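Local coordinates for cytolethal distending toxin subunit B (Escherichia coli, PDB 2F1N), which nicks DNA as the endonuclease subunit of a tripartite toxin, very probably damaging the DNA of intoxicated cells and so arresting their cell cycle at G2/M, at residues Ala142-Ala148 against Met181-Asn187; Ala204-Pro210 against Asp222-Asn228; Phe121-Val126 against Glu162-Phe167. One frame throughout, in Å; residues are numbered along the deposited sequence.

Interaction 1: residues Ala142-Ala148 against Met181-Asn187; sequences AFFTAHA and MILGDFN
F144 and A146 run alongside M181, L183 and D185 as neighbouring parallel strands at the heart of one of the two sheets in a DNase I-like sandwich. This part is tight. The backbones are laced by alternating bonds, from M181 N to A142 O (2.8 Å) through to A148 N on D185 O, and the carbonyls also collect CA-H contacts. At the corner of the chain the flat, fully extended G184 brings its CA to 3.2 Å from A146 O, while D185 N binds that same oxygen.

The side chains sort onto two buried faces. F144 and I182 pack on helix 156-168, and A146 shares their face; the CB of A146 rests on the CG2 of I182 at 3.8 Å. F143, T145 and L183 reach strand 50-56 of the other sheet, and M181 on the same face packs on A224; there the OG1 of T145 is bound by V53 and Q54, and the CD1 of F143 leans on the CB of M181.

Beyond G184 the contact turns polar and reaches water. With its CG anti to the backbone N (chi1 -177°), H147 lays its imidazole beside the carboxylate of D185, the two planes 22° apart, but the NE2 to OD2 gap is a loose 3.8 Å; N22 is the hydrogen-bond partner of OD2. D185 belongs to the GDFN sequence, and by analogy with DNase I this end of the strands is probably the catalytic cleft. The partly exposed N187 ties the two segments together at this end: ND2 gives one hydrogen to a water that also meets H147 NE2 (2.9 Å), and the other, almost straight at 169°, to A148 O at 3.0 Å, arriving from above the carbonyl plane.

Interaction 2: residues Ala204-Pro210 against Asp222-Asn228; sequences ASEIISP and DYAVAGN
I208 and A224 form a hydrogen-bonded antiparallel pair that, with E206 and A226, fastens the outermost strand, 205-208, to the six-stranded sheet of the DNase I-like fold.

The backbone bonds come first. I208 N reaches A224 O at 2.8 Å and A224 N returns to I208 O; E206 and A226 exchange the same two bonds. A fifth, N228 N to A204 O at 3.1 Å, closes the ladder. Between these pairs lie the non-hydrogen-bonded ones, I207 with V225 and S205 with G227. Without a side chain at G227, the CA atoms of S205 and G227 come within 4.0 Å.

Apolar contacts divide by face. Toward strand 237-241 of the other sheet, I208 sends its CD1 along the strand to the CB of A226 (3.7 Å), while I208 itself packs on L237 and A239. On the other face I207 and Y223 meet against helix 190-194, which lies in the nuclear localization signal, residues 188-203. The ring of Y223 is swung between its backbone N and carbonyl carbon (chi1 49°), a setting that brings CD1 and CE1 of its ring to the CG2 of I207; S209 packs its CB on the CB of Y223 at 3.7 Å.

Polar ends look outward from the pair for their partners. The hydroxyl of Y223 bonds R188 O, the carboxylate of E206 takes S235 N, and D222 OD2 is shared by T214 OG1 and H254 ND1; the Asp-His pair resembles the one in the DNase I active site. D222 O, by contrast, is buried by this contact and has no partner in the model. Along one side of the tyrosine ring, the CG2 of I207 touches CD1 of Y223 at 3.7 Å, obliquely.

Interaction 3: residues Phe121-Val126 against Glu162-Phe167; sequences FVLSPV and EVYNFF
F121 turns the face of its ring to two phenylalanines of helix 156-168, and both answer with an edge. F166 comes in with CE2 and CZ, each 3.5 Å from F121 CD1, offset toward the rim of the ring and with the planes 68° apart. F167 stands more squarely, its plane at 83° to that of F121 and its CZ 3.9 Å from F121 CE2. Both are T-shaped pairs, and they share one acceptor ring.

L123, two residues on and facing the same helix, works on F166 from another side: its CD2 sits over the centre of the F166 ring, 3.8 Å from the centroid, as a CH-pi contact, while CD1 lies against the CB and CG of the same residue. F166 is thus covered on a face by leucine and met at its edge by F121. Its CG, anti to the backbone N (chi1 173°), sends the F166 ring toward the strand.

Toward the partly exposed end the contact becomes polar. E162 stretches its extended chain past V126, whose CG2 lies 3.5 Å from OE1, and brings OE1 to 2.7 Å from S124 O. Two oxygens so close suggest that the acid probably holds a proton in this crystal. A water lies between P125 O and E162 OE2.

Deeper in, F167 and V163 continue onto F144 and I182. The arrangement is that of a beta-alpha-beta crossover, helix 156-168 linking parallel strands 141-147 and 179-183 and reaching across the sheet to its edge strand, in the outer helical layer of the DNase I-like alpha/beta sandwich.

All three contacts involve the same six-stranded sheet. Interactions 1 and 2 have centres about 9 Å apart and share a seam where strands 179-183 and 222-228 are neighbours: I182 N lies 2.8 Å from V225 O, probably hydrogen-bonded, and F186 stacks on Y223. At the end of that seam D185 CB comes 3.2 Å from D222 OD1; the catalytic cleft, by analogy with DNase I, probably lies here, where both contacts finish. Interaction 3 stands about 11 Å from interaction 1, centre to centre, and covers the face of it that carries F144 and I182, with F144 CZ 3.7 Å from F121 CD2. Interactions 2 and 3, about 16 Å apart between centres, meet where A204 touches Y164.

Interaction 1: residues Ala142-Ala148 against Met181-Asn187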
loop_
_atom_site.group_PDB
_atom_site.type_symbol
_atom_site.label_atom_id
_atom_site.label_comp_id
_atom_site.label_asym_id
_atom_site.label_seq_id
_atom_site.Cartn_x
_atom_site.Cartn_y
_atom_site.Cartn_z
ATOM N N ALA A 142 -1.131 10.994 1.656
ATOM C CA ALA A 142 -0.001 10.086 1.663
ATOM C C ALA A 142 -0.539 8.661 1.647
ATOM O O ALA A 142 -1.524 8.330 2.328
ATOM C CB ALA A 142 0.848 10.344 2.921
ATOM N N PHE A 143 0.167 7.769 0.924
ATOM C CA PHE A 143 -0.299 6.398 0.830
ATOM C C PHE A 143 0.889 5.483 1.106
ATOM O O PHE A 143 1.960 5.730 0.565
ATOM C CB PHE A 143 -0.774 6.153 -0.601
ATOM C CG PHE A 143 -1.918 7.045 -0.995
ATOM C CD1 PHE A 143 -3.232 6.663 -0.710
ATOM C CD2 PHE A 143 -1.671 8.267 -1.607
ATOM C CE1 PHE A 143 -4.320 7.506 -1.063
ATOM C CE2 PHE A 143 -2.751 9.120 -1.966
ATOM C CZ PHE A 143 -4.046 8.712 -1.695
ATOM N N PHE A 144 0.680 4.491 1.992
ATOM C CA PHE A 144 1.729 3.530 2.372
ATOM C C PHE A 144 1.339 2.129 1.982
ATOM O O PHE A 144 0.157 1.781 1.944
ATOM C CB PHE A 144 1.977 3.534 3.888
ATOM C CG PHE A 144 2.642 4.807 4.390
ATOM C CD1 PHE A 144 1.920 5.981 4.491
ATOM C CD2 PHE A 144 4.011 4.834 4.617
ATOM C CE1 PHE A 144 2.549 7.198 4.943
ATOM C CE2 PHE A 144 4.653 5.996 5.056
ATOM C CZ PHE A 144 3.931 7.192 5.192
ATOM N N THR A 145 2.362 1.338 1.644
ATOM C CA THR A 145 2.183 -0.115 1.623
ATOM C C THR A 145 2.825 -0.798 2.858
ATOM O O THR A 145 3.909 -0.418 3.279
ATOM C CB THR A 145 2.714 -0.687 0.289
ATOM O OG1 THR A 145 2.533 -2.134 0.285
ATOM C CG2 THR A 145 4.267 -0.450 0.120
ATOM N N ALA A 146 2.108 -1.755 3.457
ATOM C CA ALA A 146 2.566 -2.402 4.705
ATOM C C ALA A 146 2.410 -3.904 4.615
ATOM O O ALA A 146 1.473 -4.420 3.960
ATOM C CB ALA A 146 1.798 -1.927 5.905
ATOM N N HIS A 147 3.363 -4.603 5.241
ATOM C CA HIS A 147 3.234 -6.051 5.303
ATOM C C HIS A 147 3.674 -6.521 6.682
ATOM O O HIS A 147 4.862 -6.754 6.929
ATOM C CB HIS A 147 4.067 -6.713 4.217
ATOM C CG HIS A 147 3.909 -8.206 4.200
ATOM N ND1 HIS A 147 4.774 -9.023 3.499
ATOM C CD2 HIS A 147 3.002 -9.021 4.806
ATOM C CE1 HIS A 147 4.407 -10.288 3.675
ATOM N NE2 HIS A 147 3.336 -10.318 4.467
ATOM N N ALA A 148 2.710 -6.674 7.586
ATOM C CA ALA A 148 2.999 -7.045 8.967
ATOM C C ALA A 148 3.387 -8.508 9.017
ATOM O O ALA A 148 3.078 -9.234 8.096
ATOM C CB ALA A 148 1.760 -6.773 9.852
ATOM N N MET A 181 -3.085 7.111 4.307
ATOM C CA MET A 181 -3.780 5.847 4.206
ATOM C C MET A 181 -2.721 4.760 4.170
ATOM O O MET A 181 -1.800 4.859 3.384
ATOM C CB MET A 181 -4.626 5.766 2.936
ATOM C CG MET A 181 -5.466 4.505 2.981
ATOM S SD MET A 181 -6.514 4.222 1.545
ATOM C CE MET A 181 -7.501 5.715 1.533
ATOM N N ILE A 182 -2.865 3.772 5.041
ATOM C CA ILE A 182 -1.957 2.611 5.033
ATOM C C ILE A 182 -2.721 1.427 4.412
ATOM O O ILE A 182 -3.776 1.009 4.918
ATOM C CB ILE A 182 -1.538 2.248 6.468
ATOM C CG1 ILE A 182 -1.011 3.485 7.251
ATOM C CG2 ILE A 182 -0.465 1.130 6.383
ATOM C CD1 ILE A 182 -0.829 3.264 8.767
ATOM N N LEU A 183 -2.186 0.865 3.335
ATOM C CA LEU A 183 -2.861 -0.213 2.597
ATOM C C LEU A 183 -1.962 -1.419 2.722
ATOM O O LEU A 183 -0.771 -1.326 2.435
ATOM C CB LEU A 183 -2.917 0.167 1.118
ATOM C CG LEU A 183 -3.881 1.320 0.789
ATOM C CD1 LEU A 183 -3.401 2.162 -0.444
ATOM C CD2 LEU A 183 -5.238 0.671 0.493
ATOM N N GLY A 184 -2.479 -2.518 3.196
ATOM C CA GLY A 184 -1.590 -3.665 3.227
ATOM C C GLY A 184 -2.142 -4.899 3.822
ATOM O O GLY A 184 -3.364 -5.001 4.042
ATOM N N ASP A 185 -1.225 -5.866 3.967
ATOM C CA ASP A 185 -1.525 -7.128 4.607
ATOM C C ASP A 185 -1.100 -6.974 6.051
ATOM O O ASP A 185 0.087 -7.033 6.415
ATOM C CB ASP A 185 -0.757 -8.261 3.889
ATOM C CG ASP A 185 -0.981 -9.611 4.510
ATOM O OD1 ASP A 185 -1.678 -9.747 5.573
ATOM O OD2 ASP A 185 -0.415 -10.607 3.997
ATOM N N PHE A 186 -2.107 -6.791 6.893
ATOM C CA PHE A 186 -1.850 -6.569 8.311
ATOM C C PHE A 186 -1.720 -7.854 9.106
ATOM O O PHE A 186 -1.323 -7.839 10.275
ATOM C CB PHE A 186 -2.945 -5.679 8.897
ATOM C CG PHE A 186 -2.905 -4.276 8.378
ATOM C CD1 PHE A 186 -1.989 -3.358 8.910
ATOM C CD2 PHE A 186 -3.758 -3.867 7.350
ATOM C CE1 PHE A 186 -1.933 -2.035 8.394
ATOM C CE2 PHE A 186 -3.730 -2.539 6.842
ATOM C CZ PHE A 186 -2.816 -1.631 7.380
ATOM N N ASN A 187 -2.084 -8.974 8.472
ATOM C CA ASN A 187 -1.899 -10.308 9.082
ATOM C C ASN A 187 -2.583 -10.482 10.441
ATOM O O ASN A 187 -2.180 -11.324 11.238
ATOM C CB ASN A 187 -0.400 -10.700 9.157
ATOM C CG ASN A 187 0.001 -11.637 8.038
ATOM O OD1 ASN A 187 -0.732 -12.601 7.716
ATOM N ND2 ASN A 187 1.122 -11.367 7.408
HETATM O O HOH W 1 2.352 -12.935 5.228
#

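Interaction 2: residues Ala204-Pro210 against Asp222-Asn228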
loop_
_atom_site.group_PDB
_atom_site.type_symbol
_atom_site.label_atom_id
_atom_site.label_comp_id
_atom_site.label_asym_id
_atom_site.label_seq_id
_atom_site.Cartn_x
_atom_site.Cartn_y
_atom_site.Cartn_z
ATOM N N ALA A 204 -7.885 9.022 15.823
ATOM C CA ALA A 204 -7.293 9.729 14.697
ATOM C C ALA A 204 -7.271 8.890 13.402
ATOM O O ALA A 204 -6.671 9.311 12.411
ATOM C CB ALA A 204 -5.838 10.183 15.062
ATOM N N SER A 205 -8.004 7.780 13.387
ATOM C CA SER A 205 -8.036 6.951 12.209
ATOM C C SER A 205 -9.313 6.131 12.117
ATOM O O SER A 205 -10.117 6.067 13.054
ATOM C CB SER A 205 -6.821 5.988 12.205
ATOM O OG SER A 205 -6.913 5.134 13.330
ATOM N N GLU A 206 -9.498 5.482 10.978
ATOM C CA GLU A 206 -10.597 4.525 10.811
ATOM C C GLU A 206 -10.065 3.361 9.990
ATOM O O GLU A 206 -9.251 3.544 9.071
ATOM C CB GLU A 206 -11.782 5.206 10.085
ATOM C CG GLU A 206 -11.445 5.758 8.722
ATOM C CD GLU A 206 -12.572 6.571 8.093
ATOM O OE1 GLU A 206 -13.661 6.660 8.703
ATOM O OE2 GLU A 206 -12.354 7.083 6.963
ATOM N N ILE A 207 -10.525 2.169 10.321
ATOM C CA ILE A 207 -10.135 0.991 9.545
ATOM C C ILE A 207 -11.183 0.791 8.463
ATOM O O ILE A 207 -12.369 0.817 8.754
ATOM C CB ILE A 207 -9.981 -0.211 10.479
ATOM C CG1 ILE A 207 -8.806 0.055 11.464
ATOM C CG2 ILE A 207 -9.731 -1.473 9.675
ATOM C CD1 ILE A 207 -8.576 -1.046 12.445
ATOM N N ILE A 208 -10.748 0.626 7.210
ATOM C CA ILE A 208 -11.673 0.395 6.088
ATOM C C ILE A 208 -11.406 -1.007 5.551
ATOM O O ILE A 208 -10.391 -1.247 4.908
ATOM C CB ILE A 208 -11.491 1.506 4.998
ATOM C CG1 ILE A 208 -11.560 2.887 5.640
ATOM C CG2 ILE A 208 -12.555 1.426 3.863
ATOM C CD1 ILE A 208 -10.822 3.932 4.859
ATOM N N SER A 209 -12.330 -1.932 5.795
ATOM C CA SER A 209 -12.094 -3.347 5.470
ATOM C C SER A 209 -13.288 -3.914 4.759
ATOM O O SER A 209 -14.420 -3.460 4.992
ATOM C CB SER A 209 -11.796 -4.178 6.726
ATOM O OG SER A 209 -12.796 -3.950 7.694
ATOM N N PRO A 210 -13.058 -4.912 3.896
ATOM C CA PRO A 210 -14.177 -5.510 3.153
ATOM C C PRO A 210 -14.943 -6.505 4.039
ATOM O O PRO A 210 -14.436 -7.054 5.002
ATOM C CB PRO A 210 -13.491 -6.207 1.975
ATOM C CG PRO A 210 -12.150 -6.655 2.518
ATOM C CD PRO A 210 -11.769 -5.557 3.559
ATOM N N ASP A 222 -6.247 -8.158 4.595
ATOM C CA ASP A 222 -5.767 -7.119 3.661
ATOM C C ASP A 222 -6.812 -6.014 3.636
ATOM O O ASP A 222 -7.958 -6.246 3.235
ATOM C CB ASP A 222 -5.646 -7.721 2.258
ATOM C CG ASP A 222 -4.743 -8.906 2.226
ATOM O OD1 ASP A 222 -3.499 -8.665 2.245
ATOM O OD2 ASP A 222 -5.147 -10.123 2.240
ATOM N N TYR A 223 -6.410 -4.814 4.007
ATOM C CA TYR A 223 -7.377 -3.729 4.082
ATOM C C TYR A 223 -6.639 -2.413 4.250
ATOM O O TYR A 223 -5.430 -2.348 3.969
ATOM C CB TYR A 223 -8.399 -4.039 5.223
ATOM C CG TYR A 223 -7.808 -4.440 6.549
ATOM C CD1 TYR A 223 -7.481 -3.477 7.507
ATOM C CD2 TYR A 223 -7.624 -5.805 6.889
ATOM C CE1 TYR A 223 -6.930 -3.857 8.765
ATOM C CE2 TYR A 223 -7.043 -6.209 8.127
ATOM C CZ TYR A 223 -6.725 -5.239 9.050
ATOM O OH TYR A 223 -6.181 -5.612 10.232
ATOM N N ALA A 224 -7.345 -1.360 4.677
ATOM C CA ALA A 224 -6.760 -0.006 4.743
ATOM C C ALA A 224 -7.011 0.656 6.087
ATOM O O ALA A 224 -8.032 0.383 6.732
ATOM C CB ALA A 224 -7.279 0.904 3.615
ATOM N N VAL A 225 -6.086 1.536 6.504
ATOM C CA VAL A 225 -6.311 2.396 7.686
ATOM C C VAL A 225 -6.131 3.818 7.203
ATOM O O VAL A 225 -5.057 4.161 6.737
ATOM C CB VAL A 225 -5.302 2.081 8.841
ATOM C CG1 VAL A 225 -5.612 2.982 10.070
ATOM C CG2 VAL A 225 -5.283 0.576 9.206
ATOM N N ALA A 226 -7.172 4.653 7.303
ATOM C CA ALA A 226 -7.098 6.063 6.902
ATOM C C ALA A 226 -6.989 6.905 8.164
ATOM O O ALA A 226 -7.596 6.573 9.192
ATOM C CB ALA A 226 -8.386 6.482 6.113
ATOM N N GLY A 227 -6.176 7.955 8.112
ATOM C CA GLY A 227 -6.015 8.756 9.301
ATOM C C GLY A 227 -5.497 10.156 9.049
ATOM O O GLY A 227 -5.196 10.522 7.917
ATOM N N ASN A 228 -5.434 10.949 10.119
ATOM C CA ASN A 228 -4.873 12.276 10.072
ATOM C C ASN A 228 -4.366 12.603 11.472
ATOM O O ASN A 228 -5.110 12.475 12.469
ATOM C CB ASN A 228 -5.929 13.321 9.655
ATOM C CG ASN A 228 -5.318 14.659 9.417
ATOM O OD1 ASN A 228 -4.718 15.287 10.321
ATOM N ND2 ASN A 228 -5.432 15.132 8.168
#

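Interaction 3: residues Phe121-Val126 against Glu162-Phe167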
loop_
_atom_site.group_PDB
_atom_site.type_symbol
_atom_site.label_atom_id
_atom_site.label_comp_id
_atom_site.label_asym_id
_atom_site.label_seq_id
_atom_site.Cartn_x
_atom_site.Cartn_y
_atom_site.Cartn_z
ATOM N N PHE A 121 8.360 8.511 1.274
ATOM C CA PHE A 121 8.616 8.217 2.711
ATOM C C PHE A 121 9.114 6.763 2.888
ATOM O O PHE A 121 8.541 5.845 2.326
ATOM C CB PHE A 121 7.379 8.389 3.575
ATOM C CG PHE A 121 6.756 9.745 3.466
ATOM C CD1 PHE A 121 7.496 10.889 3.681
ATOM C CD2 PHE A 121 5.429 9.870 3.074
ATOM C CE1 PHE A 121 6.897 12.173 3.558
ATOM C CE2 PHE A 121 4.854 11.144 2.928
ATOM C CZ PHE A 121 5.584 12.271 3.189
ATOM N N VAL A 122 10.169 6.588 3.681
ATOM C CA VAL A 122 10.673 5.275 4.000
ATOM C C VAL A 122 10.860 5.243 5.509
ATOM O O VAL A 122 11.727 5.953 6.050
ATOM C CB VAL A 122 12.050 5.031 3.388
ATOM C CG1 VAL A 122 12.325 3.540 3.529
ATOM C CG2 VAL A 122 12.082 5.470 1.908
ATOM N N LEU A 123 10.031 4.459 6.187
ATOM C CA LEU A 123 10.086 4.338 7.637
ATOM C C LEU A 123 10.612 2.929 8.021
ATOM O O LEU A 123 10.323 1.920 7.361
ATOM C CB LEU A 123 8.711 4.631 8.270
ATOM C CG LEU A 123 7.950 5.865 7.685
ATOM C CD1 LEU A 123 6.664 6.107 8.413
ATOM C CD2 LEU A 123 8.775 7.161 7.673
ATOM N N SER A 124 11.398 2.893 9.093
ATOM C CA SER A 124 12.079 1.679 9.520
ATOM C C SER A 124 11.109 0.646 10.073
ATOM O O SER A 124 10.032 0.971 10.573
ATOM C CB SER A 124 13.154 2.052 10.566
ATOM O OG SER A 124 14.097 2.894 9.902
ATOM N N PRO A 125 11.482 -0.633 9.965
ATOM C CA PRO A 125 10.694 -1.693 10.584
ATOM C C PRO A 125 10.546 -1.416 12.062
ATOM O O PRO A 125 11.465 -0.847 12.669
ATOM C CB PRO A 125 11.590 -2.939 10.420
ATOM C CG PRO A 125 12.416 -2.636 9.191
ATOM C CD PRO A 125 12.663 -1.138 9.236
ATOM N N VAL A 126 9.433 -1.829 12.618
ATOM C CA VAL A 126 9.147 -1.584 14.040
ATOM C C VAL A 126 9.460 -2.780 14.909
ATOM O O VAL A 126 9.339 -2.706 16.140
ATOM C CB VAL A 126 7.687 -1.145 14.257
ATOM C CG1 VAL A 126 7.478 -0.749 15.693
ATOM C CG2 VAL A 126 7.364 0.057 13.325
ATOM N N GLU A 162 3.483 4.012 14.022
ATOM C CA GLU A 162 4.625 4.664 13.388
ATOM C C GLU A 162 4.215 5.722 12.363
ATOM O O GLU A 162 4.801 6.793 12.326
ATOM C CB GLU A 162 5.616 3.681 12.764
ATOM C CG GLU A 162 6.897 4.389 12.263
ATOM C CD GLU A 162 8.060 3.458 11.958
ATOM O OE1 GLU A 162 7.952 2.631 11.059
ATOM O OE2 GLU A 162 9.115 3.562 12.619
ATOM N N VAL A 163 3.196 5.434 11.548
ATOM C CA VAL A 163 2.743 6.395 10.538
ATOM C C VAL A 163 2.089 7.577 11.237
ATOM O O VAL A 163 2.375 8.721 10.914
ATOM C CB VAL A 163 1.710 5.763 9.571
ATOM C CG1 VAL A 163 1.111 6.843 8.646
ATOM C CG2 VAL A 163 2.396 4.628 8.739
ATOM N N TYR A 164 1.225 7.311 12.201
ATOM C CA TYR A 164 0.584 8.418 12.925
ATOM C C TYR A 164 1.658 9.336 13.566
ATOM O O TYR A 164 1.599 10.576 13.479
ATOM C CB TYR A 164 -0.253 7.809 14.070
ATOM C CG TYR A 164 -0.707 8.831 15.094
ATOM C CD1 TYR A 164 -1.844 9.603 14.873
ATOM C CD2 TYR A 164 -0.011 8.995 16.293
ATOM C CE1 TYR A 164 -2.278 10.510 15.858
ATOM C CE2 TYR A 164 -0.408 9.907 17.241
ATOM C CZ TYR A 164 -1.543 10.660 17.021
ATOM O OH TYR A 164 -1.958 11.553 18.011
ATOM N N ASN A 165 2.623 8.731 14.243
ATOM C CA ASN A 165 3.666 9.554 14.896
ATOM C C ASN A 165 4.595 10.289 13.927
ATOM O O ASN A 165 5.085 11.405 14.236
ATOM C CB ASN A 165 4.438 8.749 15.952
ATOM C CG ASN A 165 3.598 8.491 17.209
ATOM O OD1 ASN A 165 3.170 9.428 17.893
ATOM N ND2 ASN A 165 3.372 7.242 17.527
ATOM N N PHE A 166 4.902 9.655 12.783
ATOM C CA PHE A 166 5.736 10.278 11.770
ATOM C C PHE A 166 5.162 11.644 11.338
ATOM O O PHE A 166 5.876 12.676 11.353
ATOM C CB PHE A 166 5.884 9.342 10.557
ATOM C CG PHE A 166 6.588 9.972 9.382
ATOM C CD1 PHE A 166 7.926 10.365 9.465
ATOM C CD2 PHE A 166 5.884 10.214 8.191
ATOM C CE1 PHE A 166 8.583 10.963 8.373
ATOM C CE2 PHE A 166 6.536 10.783 7.090
ATOM C CZ PHE A 166 7.893 11.185 7.195
ATOM N N PHE A 167 3.878 11.666 10.995
ATOM C CA PHE A 167 3.246 12.909 10.587
ATOM C C PHE A 167 3.059 13.849 11.782
ATOM O O PHE A 167 3.351 15.013 11.659
ATOM C CB PHE A 167 1.916 12.648 9.864
ATOM C CG PHE A 167 2.113 12.013 8.556
ATOM C CD1 PHE A 167 2.842 12.698 7.555
ATOM C CD2 PHE A 167 1.753 10.684 8.354
ATOM C CE1 PHE A 167 3.113 12.107 6.345
ATOM C CE2 PHE A 167 2.058 10.065 7.141
ATOM C CZ PHE A 167 2.734 10.759 6.149
HETATM O O HOH W 2 10.999 2.160 13.644
#